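Local coordinates for protein putative prolyl-tRNA synthetase (Leishmania major, PDB 5XIL) that probably catalyses the ATP-dependent attachment of L-proline to tRNA(Pro), the chain here holding the class II catalytic core, anticodon-binding domain and zinc-binding C-terminal part, at residues Asn134-Val139 against Leu157-His162; Gly161-Ala166 against Trp258-Gly263; Val192-Gly197 against Thr212-Phe217. One frame throughout, in Å; residues are numbered along the deposited sequence.

Interaction 1: Asn134-Val139 against Leu157-His162; sequences NMWNNV and LWQEGH
Q159 lies over the indole of W136 on one face of this antiparallel pair, its CB 3.5 Å from the centroid of the six-membered ring and 19° off the normal, a CH-pi contact. A bend at chi2 (-74°) swings its amide toward N134; the two side chains cross at about a right angle while their amide planes stay 33° apart. Q159 NE2 donates to N134 OD1 at 2.9 Å, the oxygen lying close to the glutamine amide plane. Q159 OE1 is held by Y182 and N134 ND2 by D64.

Strands 131-139 and 156-165 are antiparallel neighbours in the class II synthetase core sheet, with helix 40-60 on this face and helix 111-122 on the other. On that other face neighbours run side by side: M135 CE rests 3.8 Å from E160 CG, and N137 OD1 sits at the edge of the W158 ring, 3.4 Å from CD1. V139 CG2 presses on the same indole, 3.2 Å from W158 NE1. H162 NE2 donates to E160 OE1 at 2.7 Å, coming from above the carboxylate plane, while OE2 is bonded by S111 and only weakly by W158 NE1.

Between the faces, M135 pairs with E160 and N137 with W158 through two backbone bonds each. With donors at both oxygens, the buried E160 carboxylate is fixed in rotation, and H162 is gripped at both ring nitrogens, ND1 by Y116.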
loop_
_atom_site.group_PDB
_atom_site.type_symbol
_atom_site.label_atom_id
_atom_site.label_comp_id
_atom_site.label_asym_id
_atom_site.label_seq_id
_atom_site.Cartn_x
_atom_site.Cartn_y
_atom_site.Cartn_z
ATOM N N ASN A 134 -4.663 -11.370 -4.491
ATOM C CA ASN A 134 -4.018 -10.300 -5.138
ATOM C C ASN A 134 -2.695 -10.048 -4.490
ATOM O O ASN A 134 -2.521 -10.196 -3.262
ATOM C CB ASN A 134 -4.905 -9.044 -4.996
ATOM C CG ASN A 134 -4.291 -7.823 -5.620
ATOM O OD1 ASN A 134 -4.056 -7.815 -6.829
ATOM N ND2 ASN A 134 -3.944 -6.823 -4.808
ATOM N N MET A 135 -1.756 -9.571 -5.288
ATOM C CA MET A 135 -0.444 -9.184 -4.816
ATOM C C MET A 135 -0.041 -7.854 -5.434
ATOM O O MET A 135 -0.327 -7.619 -6.599
ATOM C CB MET A 135 0.562 -10.213 -5.303
ATOM C CG MET A 135 0.389 -11.545 -4.691
ATOM S SD MET A 135 1.627 -12.710 -5.368
ATOM C CE MET A 135 1.119 -12.775 -7.060
ATOM N N TRP A 136 0.525 -6.983 -4.634
ATOM C CA TRP A 136 1.161 -5.738 -5.074
ATOM C C TRP A 136 2.633 -6.006 -5.109
ATOM O O TRP A 136 3.235 -6.293 -4.090
ATOM C CB TRP A 136 0.833 -4.585 -4.128
ATOM C CG TRP A 136 -0.581 -4.150 -4.236
ATOM C CD1 TRP A 136 -1.628 -4.571 -3.462
ATOM C CD2 TRP A 136 -1.153 -3.237 -5.201
ATOM N NE1 TRP A 136 -2.779 -3.980 -3.881
ATOM C CE2 TRP A 136 -2.526 -3.141 -4.924
ATOM C CE3 TRP A 136 -0.633 -2.468 -6.220
ATOM C CZ2 TRP A 136 -3.381 -2.322 -5.649
ATOM C CZ3 TRP A 136 -1.489 -1.678 -6.958
ATOM C CH2 TRP A 136 -2.849 -1.617 -6.670
ATOM N N ASN A 137 3.259 -6.038 -6.260
ATOM C CA ASN A 137 4.691 -6.279 -6.186
ATOM C C ASN A 137 5.461 -5.752 -7.337
ATOM O O ASN A 137 4.899 -5.126 -8.220
ATOM C CB ASN A 137 5.001 -7.749 -5.944
ATOM C CG ASN A 137 4.422 -8.643 -6.998
ATOM O OD1 ASN A 137 4.443 -8.323 -8.187
ATOM N ND2 ASN A 137 3.942 -9.796 -6.569
ATOM N N ASN A 138 6.764 -6.002 -7.320
ATOM C CA ASN A 138 7.634 -5.510 -8.370
ATOM C C ASN A 138 8.176 -6.598 -9.270
ATOM O O ASN A 138 8.935 -7.451 -8.834
ATOM C CB ASN A 138 8.734 -4.644 -7.775
ATOM C CG ASN A 138 9.459 -5.317 -6.663
ATOM O OD1 ASN A 138 9.044 -5.275 -5.501
ATOM N ND2 ASN A 138 10.558 -5.949 -7.007
ATOM N N VAL A 139 7.732 -6.553 -10.530
ATOM C CA VAL A 139 8.238 -7.373 -11.607
ATOM C C VAL A 139 9.605 -6.895 -12.212
ATOM O O VAL A 139 9.877 -5.692 -12.376
ATOM C CB VAL A 139 7.169 -7.478 -12.731
ATOM C CG1 VAL A 139 7.777 -7.943 -14.045
ATOM C CG2 VAL A 139 6.046 -8.410 -12.293
ATOM N N LEU A 157 6.420 -1.860 -11.142
ATOM C CA LEU A 157 5.530 -2.240 -10.069
ATOM C C LEU A 157 4.190 -2.507 -10.647
ATOM O O LEU A 157 3.742 -1.834 -11.588
ATOM C CB LEU A 157 5.369 -1.091 -9.078
ATOM C CG LEU A 157 6.564 -0.338 -8.491
ATOM C CD1 LEU A 157 6.144 0.289 -7.164
ATOM C CD2 LEU A 157 7.624 -1.302 -8.180
ATOM N N TRP A 158 3.507 -3.463 -10.060
ATOM C CA TRP A 158 2.173 -3.780 -10.485
ATOM C C TRP A 158 1.417 -4.515 -9.415
ATOM O O TRP A 158 1.898 -4.703 -8.295
ATOM C CB TRP A 158 2.199 -4.526 -11.786
ATOM C CG TRP A 158 2.366 -5.988 -11.790
ATOM C CD1 TRP A 158 3.062 -6.761 -10.935
ATOM C CD2 TRP A 158 1.866 -6.850 -12.821
ATOM N NE1 TRP A 158 2.991 -8.107 -11.342
ATOM C CE2 TRP A 158 2.289 -8.160 -12.525
ATOM C CE3 TRP A 158 1.067 -6.629 -13.982
ATOM C CZ2 TRP A 158 1.917 -9.277 -13.339
ATOM C CZ3 TRP A 158 0.718 -7.750 -14.804
ATOM C CH2 TRP A 158 1.169 -9.043 -14.468
ATOM N N GLN A 159 0.218 -4.812 -9.779
ATOM C CA GLN A 159 -0.702 -5.493 -9.013
ATOM C C GLN A 159 -1.225 -6.641 -9.896
ATOM O O GLN A 159 -1.491 -6.458 -11.075
ATOM C CB GLN A 159 -1.836 -4.477 -8.775
ATOM C CG GLN A 159 -3.188 -4.924 -8.459
ATOM C CD GLN A 159 -3.921 -5.493 -9.610
ATOM O OE1 GLN A 159 -4.177 -4.829 -10.610
ATOM N NE2 GLN A 159 -4.283 -6.735 -9.477
ATOM N N GLU A 160 -1.213 -7.836 -9.366
ATOM C CA GLU A 160 -1.842 -8.891 -10.162
ATOM C C GLU A 160 -2.694 -9.802 -9.270
ATOM O O GLU A 160 -2.297 -10.105 -8.158
ATOM C CB GLU A 160 -0.772 -9.713 -10.868
ATOM C CG GLU A 160 0.089 -10.479 -9.948
ATOM C CD GLU A 160 1.137 -11.396 -10.661
ATOM O OE1 GLU A 160 0.780 -12.230 -11.557
ATOM O OE2 GLU A 160 2.323 -11.205 -10.285
ATOM N N GLY A 161 -3.848 -10.137 -9.750
ATOM C CA GLY A 161 -4.841 -10.898 -9.062
ATOM C C GLY A 161 -4.993 -12.209 -9.820
ATOM O O GLY A 161 -4.887 -12.257 -11.061
ATOM N N HIS A 162 -5.305 -13.254 -9.054
ATOM C CA HIS A 162 -5.535 -14.631 -9.607
ATOM C C HIS A 162 -6.663 -15.239 -8.810
ATOM O O HIS A 162 -6.581 -15.375 -7.555
ATOM C CB HIS A 162 -4.307 -15.525 -9.538
ATOM C CG HIS A 162 -3.093 -14.979 -10.213
ATOM N ND1 HIS A 162 -2.623 -15.483 -11.410
ATOM C CD2 HIS A 162 -2.242 -13.984 -9.866
ATOM C CE1 HIS A 162 -1.526 -14.818 -11.771
ATOM N NE2 HIS A 162 -1.297 -13.883 -10.865
#

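Interaction 2: Gly161-Ala166 against Trp258-Gly263; sequences GHCAWA and WQNSWG
Six backbone hydrogen bonds zip G161-W165 to W258-W262, two each for the pairs G161-W262, C163-N260 and W165-W258. Among them W165 N reaches W258 O at 2.8 Å, and G161 N to W262 O is the straightest, 168° at the hydrogen. C163 N, by contrast, approaches N260 O from above the carbonyl plane. The polar side chains add a second layer: W262 NE1 makes a weak bond to N260 OD1 within its own strand, and N260 ND2 and W165 NE1 both donate to E174 OE1 on helix 168-189, so one carboxylate oxygen ties the two strands together from outside.

These are neighbouring strands, 164° apart in direction, of the antiparallel sheet at the heart of the class II aminoacyl-tRNA synthetase core, and helix 168-189 packs on the face that bears C163, N260 and W262.

On that face the W262 indole folds back across the partner strand. Its chi1 of 33°, well short of a staggered value, places the six-membered ring flat over G161, with G161 CA 3.4 Å from the centroid and almost on the normal; having no side chain, the glycine lets the ring lie directly on its CA. C163 comes in at the indole edge instead, SG 3.8 Å from W262 CZ2 and in the ring plane, while its CB touches N260 OD1 at 3.2 Å. Across the sheet, H162 ND1, which is bonded to Y116, lies 3.6 Å from S261 CB, and A164 CB meets Q259 CG. At the far end A166 O sits at the edge of the W258 ring, 3.4 Å from CD1.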
loop_
_atom_site.group_PDB
_atom_site.type_symbol
_atom_site.label_atom_id
_atom_site.label_comp_id
_atom_site.label_asym_id
_atom_site.label_seq_id
_atom_site.Cartn_x
_atom_site.Cartn_y
_atom_site.Cartn_z
ATOM N N GLY A 161 -3.848 -10.137 -9.750
ATOM C CA GLY A 161 -4.841 -10.898 -9.062
ATOM C C GLY A 161 -4.993 -12.209 -9.820
ATOM O O GLY A 161 -4.887 -12.257 -11.061
ATOM N N HIS A 162 -5.305 -13.254 -9.054
ATOM C CA HIS A 162 -5.535 -14.631 -9.607
ATOM C C HIS A 162 -6.663 -15.239 -8.810
ATOM O O HIS A 162 -6.581 -15.375 -7.555
ATOM C CB HIS A 162 -4.307 -15.525 -9.538
ATOM C CG HIS A 162 -3.093 -14.979 -10.213
ATOM N ND1 HIS A 162 -2.623 -15.483 -11.410
ATOM C CD2 HIS A 162 -2.242 -13.984 -9.866
ATOM C CE1 HIS A 162 -1.526 -14.818 -11.771
ATOM N NE2 HIS A 162 -1.297 -13.883 -10.865
ATOM N N CYS A 163 -7.738 -15.588 -9.494
ATOM C CA CYS A 163 -8.900 -16.161 -8.846
ATOM C C CYS A 163 -9.294 -17.502 -9.496
ATOM O O CYS A 163 -9.060 -17.744 -10.664
ATOM C CB CYS A 163 -10.072 -15.160 -8.914
ATOM S SG CYS A 163 -9.615 -13.540 -8.108
ATOM N N ALA A 164 -9.969 -18.334 -8.695
ATOM C CA ALA A 164 -10.473 -19.640 -9.112
ATOM C C ALA A 164 -11.842 -19.774 -8.497
ATOM O O ALA A 164 -11.998 -19.590 -7.267
ATOM C CB ALA A 164 -9.573 -20.726 -8.558
ATOM N N TRP A 165 -12.821 -20.094 -9.318
ATOM C CA TRP A 165 -14.205 -20.180 -8.913
ATOM C C TRP A 165 -14.749 -21.599 -9.263
ATOM O O TRP A 165 -14.283 -22.207 -10.188
ATOM C CB TRP A 165 -15.050 -19.177 -9.689
ATOM C CG TRP A 165 -14.721 -17.751 -9.448
ATOM C CD1 TRP A 165 -13.723 -17.012 -10.025
ATOM C CD2 TRP A 165 -15.400 -16.888 -8.536
ATOM N NE1 TRP A 165 -13.761 -15.717 -9.505
ATOM C CE2 TRP A 165 -14.777 -15.620 -8.603
ATOM C CE3 TRP A 165 -16.504 -17.055 -7.693
ATOM C CZ2 TRP A 165 -15.244 -14.507 -7.855
ATOM C CZ3 TRP A 165 -16.920 -15.980 -6.905
ATOM C CH2 TRP A 165 -16.278 -14.725 -6.986
ATOM N N ALA A 166 -15.823 -21.994 -8.605
ATOM C CA ALA A 166 -16.574 -23.229 -8.924
ATOM C C ALA A 166 -17.293 -23.212 -10.278
ATOM O O ALA A 166 -17.229 -24.217 -10.993
ATOM C CB ALA A 166 -17.558 -23.575 -7.771
ATOM N N TRP A 258 -12.779 -22.631 -12.596
ATOM C CA TRP A 258 -12.641 -21.602 -13.581
ATOM C C TRP A 258 -11.779 -20.472 -13.015
ATOM O O TRP A 258 -12.094 -19.888 -11.968
ATOM C CB TRP A 258 -14.016 -21.136 -13.950
ATOM C CG TRP A 258 -14.854 -22.264 -14.533
ATOM C CD1 TRP A 258 -15.552 -23.239 -13.817
ATOM C CD2 TRP A 258 -14.985 -22.619 -15.919
ATOM N NE1 TRP A 258 -16.107 -24.150 -14.714
ATOM C CE2 TRP A 258 -15.796 -23.784 -15.990
ATOM C CE3 TRP A 258 -14.571 -22.021 -17.108
ATOM C CZ2 TRP A 258 -16.164 -24.367 -17.208
ATOM C CZ3 TRP A 258 -14.902 -22.608 -18.294
ATOM C CH2 TRP A 258 -15.661 -23.796 -18.337
ATOM N N GLN A 259 -10.686 -20.169 -13.699
ATOM C CA GLN A 259 -9.721 -19.219 -13.222
ATOM C C GLN A 259 -9.659 -17.943 -14.086
ATOM O O GLN A 259 -10.006 -17.911 -15.270
ATOM C CB GLN A 259 -8.332 -19.888 -13.178
ATOM C CG GLN A 259 -8.204 -20.860 -12.037
ATOM C CD GLN A 259 -6.897 -21.573 -12.033
ATOM O OE1 GLN A 259 -6.776 -22.716 -12.509
ATOM N NE2 GLN A 259 -5.885 -20.890 -11.564
ATOM N N ASN A 260 -9.248 -16.880 -13.432
ATOM C CA ASN A 260 -8.933 -15.637 -14.103
ATOM C C ASN A 260 -7.682 -15.033 -13.503
ATOM O O ASN A 260 -7.189 -15.456 -12.446
ATOM C CB ASN A 260 -10.116 -14.668 -14.055
ATOM C CG ASN A 260 -10.466 -14.176 -12.623
ATOM O OD1 ASN A 260 -9.607 -13.852 -11.816
ATOM N ND2 ASN A 260 -11.749 -14.111 -12.339
ATOM N N SER A 261 -7.119 -14.088 -14.244
ATOM C CA SER A 261 -6.010 -13.325 -13.784
ATOM C C SER A 261 -6.080 -11.936 -14.406
ATOM O O SER A 261 -6.702 -11.737 -15.412
ATOM C CB SER A 261 -4.650 -13.994 -13.994
ATOM O OG SER A 261 -4.319 -13.988 -15.326
ATOM N N TRP A 262 -5.430 -10.991 -13.757
ATOM C CA TRP A 262 -5.625 -9.610 -14.117
ATOM C C TRP A 262 -4.527 -8.797 -13.537
ATOM O O TRP A 262 -4.105 -9.097 -12.440
ATOM C CB TRP A 262 -7.026 -9.154 -13.669
ATOM C CG TRP A 262 -7.579 -9.791 -12.395
ATOM C CD1 TRP A 262 -8.280 -10.979 -12.307
ATOM C CD2 TRP A 262 -7.502 -9.309 -11.062
ATOM N NE1 TRP A 262 -8.584 -11.269 -11.033
ATOM C CE2 TRP A 262 -8.181 -10.253 -10.241
ATOM C CE3 TRP A 262 -7.032 -8.125 -10.475
ATOM C CZ2 TRP A 262 -8.355 -10.078 -8.873
ATOM C CZ3 TRP A 262 -7.177 -7.971 -9.119
ATOM C CH2 TRP A 262 -7.847 -8.943 -8.332
ATOM N N GLY A 263 -3.995 -7.822 -14.282
ATOM C CA GLY A 263 -2.960 -6.976 -13.791
ATOM C C GLY A 263 -3.047 -5.536 -14.331
ATOM O O GLY A 263 -3.518 -5.309 -15.434
#

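Interaction 3: Val192-Gly197 against Thr212-Phe217; sequences VPVVRG and TTVETF
V194 and V214 make the close side-chain packing of this hairpin, their CB atoms 3.9 Å apart. Each valine has one methyl anti to its own carbonyl carbon, and these branches serve different neighbours: V194 CG1 reaches T216 CG2 at 4.1 Å, whereas V214 CG1 lies against V194 CG2 and the aliphatic CG of R196. The backbone is equally snug where the strands are regular. V195 pairs with E215 and G197 with T213, two hydrogen bonds each, the shortest from V195 N to E215 O at 2.8 Å.

Toward V192 the ladder opens. P193 O and F217 N are bridged by a water, which donates to P193 O at 2.6 Å and accepts from F217 N, and the side-chain contact there thins to V192 CG1 against T216 CG2 at 4.3 Å. The face with V195, T213 and E215 is more polar. T213 OG1, held anti to its backbone N (chi1 -176°), gives a 2.6 Å bond to E215 OE2, and the same oxygen forms a salt bridge with K199.

F217 meets the ring of H413, which with E219 binds a magnesium ion. Helix 168-189 covers the valine face: Y186 touches V194, and the R196 guanidinium bridges to E180 and E187. Strand 475-480 runs antiparallel beside 195-198, its C478 and P480 touching V195, strand 223-234 flanks T212-F217, also antiparallel, and P193 leans on helix 387-412.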
loop_
_atom_site.group_PDB
_atom_site.type_symbol
_atom_site.label_atom_id
_atom_site.label_comp_id
_atom_site.label_asym_id
_atom_site.label_seq_id
_atom_site.Cartn_x
_atom_site.Cartn_y
_atom_site.Cartn_z
ATOM N N VAL A 192 -8.102 9.853 -17.955
ATOM C CA VAL A 192 -7.728 9.278 -19.258
ATOM C C VAL A 192 -8.901 8.454 -19.769
ATOM O O VAL A 192 -9.347 7.576 -19.084
ATOM C CB VAL A 192 -6.494 8.330 -19.084
ATOM C CG1 VAL A 192 -6.259 7.535 -20.376
ATOM C CG2 VAL A 192 -5.254 9.131 -18.686
ATOM N N PRO A 193 -9.331 8.663 -21.023
ATOM C CA PRO A 193 -10.395 7.872 -21.526
ATOM C C PRO A 193 -9.865 6.536 -22.072
ATOM O O PRO A 193 -8.728 6.460 -22.512
ATOM C CB PRO A 193 -10.950 8.713 -22.659
ATOM C CG PRO A 193 -9.753 9.427 -23.210
ATOM C CD PRO A 193 -8.939 9.733 -21.950
ATOM N N VAL A 194 -10.750 5.562 -22.103
ATOM C CA VAL A 194 -10.355 4.235 -22.507
ATOM C C VAL A 194 -11.406 3.664 -23.439
ATOM O O VAL A 194 -12.601 4.084 -23.378
ATOM C CB VAL A 194 -10.152 3.282 -21.301
ATOM C CG1 VAL A 194 -9.127 3.810 -20.371
ATOM C CG2 VAL A 194 -11.450 2.979 -20.569
ATOM N N VAL A 195 -11.006 2.643 -24.192
ATOM C CA VAL A 195 -11.952 1.748 -24.899
ATOM C C VAL A 195 -12.003 0.371 -24.240
ATOM O O VAL A 195 -11.029 -0.352 -24.283
ATOM C CB VAL A 195 -11.598 1.616 -26.427
ATOM C CG1 VAL A 195 -12.532 0.630 -27.119
ATOM C CG2 VAL A 195 -11.767 2.984 -27.068
ATOM N N ARG A 196 -13.102 0.036 -23.576
ATOM C CA ARG A 196 -13.276 -1.320 -23.013
ATOM C C ARG A 196 -13.583 -2.238 -24.147
ATOM O O ARG A 196 -14.484 -1.962 -24.943
ATOM C CB ARG A 196 -14.472 -1.312 -22.050
ATOM C CG ARG A 196 -14.328 -0.421 -20.828
ATOM C CD ARG A 196 -15.723 -0.039 -20.337
ATOM N NE ARG A 196 -15.751 0.701 -19.074
ATOM C CZ ARG A 196 -15.524 1.980 -18.924
ATOM N NH1 ARG A 196 -15.188 2.707 -19.943
ATOM N NH2 ARG A 196 -15.711 2.532 -17.717
ATOM N N GLY A 197 -12.907 -3.389 -24.196
ATOM C CA GLY A 197 -13.212 -4.370 -25.258
ATOM C C GLY A 197 -12.550 -5.714 -24.997
ATOM O O GLY A 197 -12.004 -5.962 -23.918
ATOM N N THR A 212 -9.846 -9.481 -21.844
ATOM C CA THR A 212 -10.527 -8.201 -21.935
ATOM C C THR A 212 -9.508 -7.100 -21.585
ATOM O O THR A 212 -8.517 -7.341 -20.864
ATOM C CB THR A 212 -11.787 -8.084 -21.031
ATOM O OG1 THR A 212 -11.395 -8.048 -19.644
ATOM C CG2 THR A 212 -12.740 -9.142 -21.253
ATOM N N THR A 213 -9.731 -5.907 -22.100
ATOM C CA THR A 213 -8.711 -4.854 -22.073
ATOM C C THR A 213 -9.360 -3.455 -22.035
ATOM O O THR A 213 -10.532 -3.268 -22.417
ATOM C CB THR A 213 -7.830 -4.996 -23.324
ATOM O OG1 THR A 213 -6.745 -4.061 -23.324
ATOM C CG2 THR A 213 -8.628 -4.776 -24.597
ATOM N N VAL A 214 -8.574 -2.467 -21.602
ATOM C CA VAL A 214 -8.899 -1.086 -21.695
ATOM C C VAL A 214 -7.792 -0.465 -22.559
ATOM O O VAL A 214 -6.629 -0.527 -22.210
ATOM C CB VAL A 214 -9.053 -0.349 -20.331
ATOM C CG1 VAL A 214 -10.367 -0.737 -19.714
ATOM C CG2 VAL A 214 -7.951 -0.713 -19.396
ATOM N N GLU A 215 -8.159 -0.002 -23.730
ATOM C CA GLU A 215 -7.177 0.454 -24.695
ATOM C C GLU A 215 -7.178 1.989 -24.653
ATOM O O GLU A 215 -8.276 2.612 -24.578
ATOM C CB GLU A 215 -7.571 -0.032 -26.053
ATOM C CG GLU A 215 -7.513 -1.557 -26.134
ATOM C CD GLU A 215 -6.091 -2.055 -26.170
ATOM O OE1 GLU A 215 -5.175 -1.347 -26.693
ATOM O OE2 GLU A 215 -5.858 -3.122 -25.621
ATOM N N THR A 216 -5.990 2.572 -24.696
ATOM C CA THR A 216 -5.803 4.013 -24.612
ATOM C C THR A 216 -5.176 4.516 -25.917
ATOM O O THR A 216 -4.651 3.703 -26.738
ATOM C CB THR A 216 -4.922 4.391 -23.413
ATOM O OG1 THR A 216 -3.603 3.948 -23.646
ATOM C CG2 THR A 216 -5.428 3.732 -22.116
ATOM N N PHE A 217 -5.183 5.839 -26.124
ATOM C CA PHE A 217 -4.728 6.424 -27.370
ATOM C C PHE A 217 -3.714 7.498 -27.098
ATOM O O PHE A 217 -3.972 8.421 -26.253
ATOM C CB PHE A 217 -5.913 6.968 -28.150
ATOM C CG PHE A 217 -5.519 7.801 -29.335
ATOM C CD1 PHE A 217 -4.888 7.223 -30.399
ATOM C CD2 PHE A 217 -5.746 9.182 -29.379
ATOM C CE1 PHE A 217 -4.532 7.969 -31.506
ATOM C CE2 PHE A 217 -5.418 9.918 -30.492
ATOM C CZ PHE A 217 -4.792 9.287 -31.554
HETATM O O HOH W 1 -6.920 7.112 -24.194
#

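In the fold
Interactions 1 and 2 share strand 156-165, which lies between strands 131-139 and 253-265 in the sheet; they meet where Q159 NE2 lies 3.2 Å from W262 CZ3. Interaction 3 touches neither, its centre about 20 Å from that of interaction 1 and 21 Å from that of interaction 2, and along the chain it is nested inside the loop that interaction 2 closes. Interactions 2 and 3 are buried; interaction 1 is partly so, its N138 end packing on N138 of the second subunit. Tryptophans and amides carry the first two, whereas valines, threonines and a water serve the third. Helix 168-189 touches all three, reaching interaction 1 through Y182.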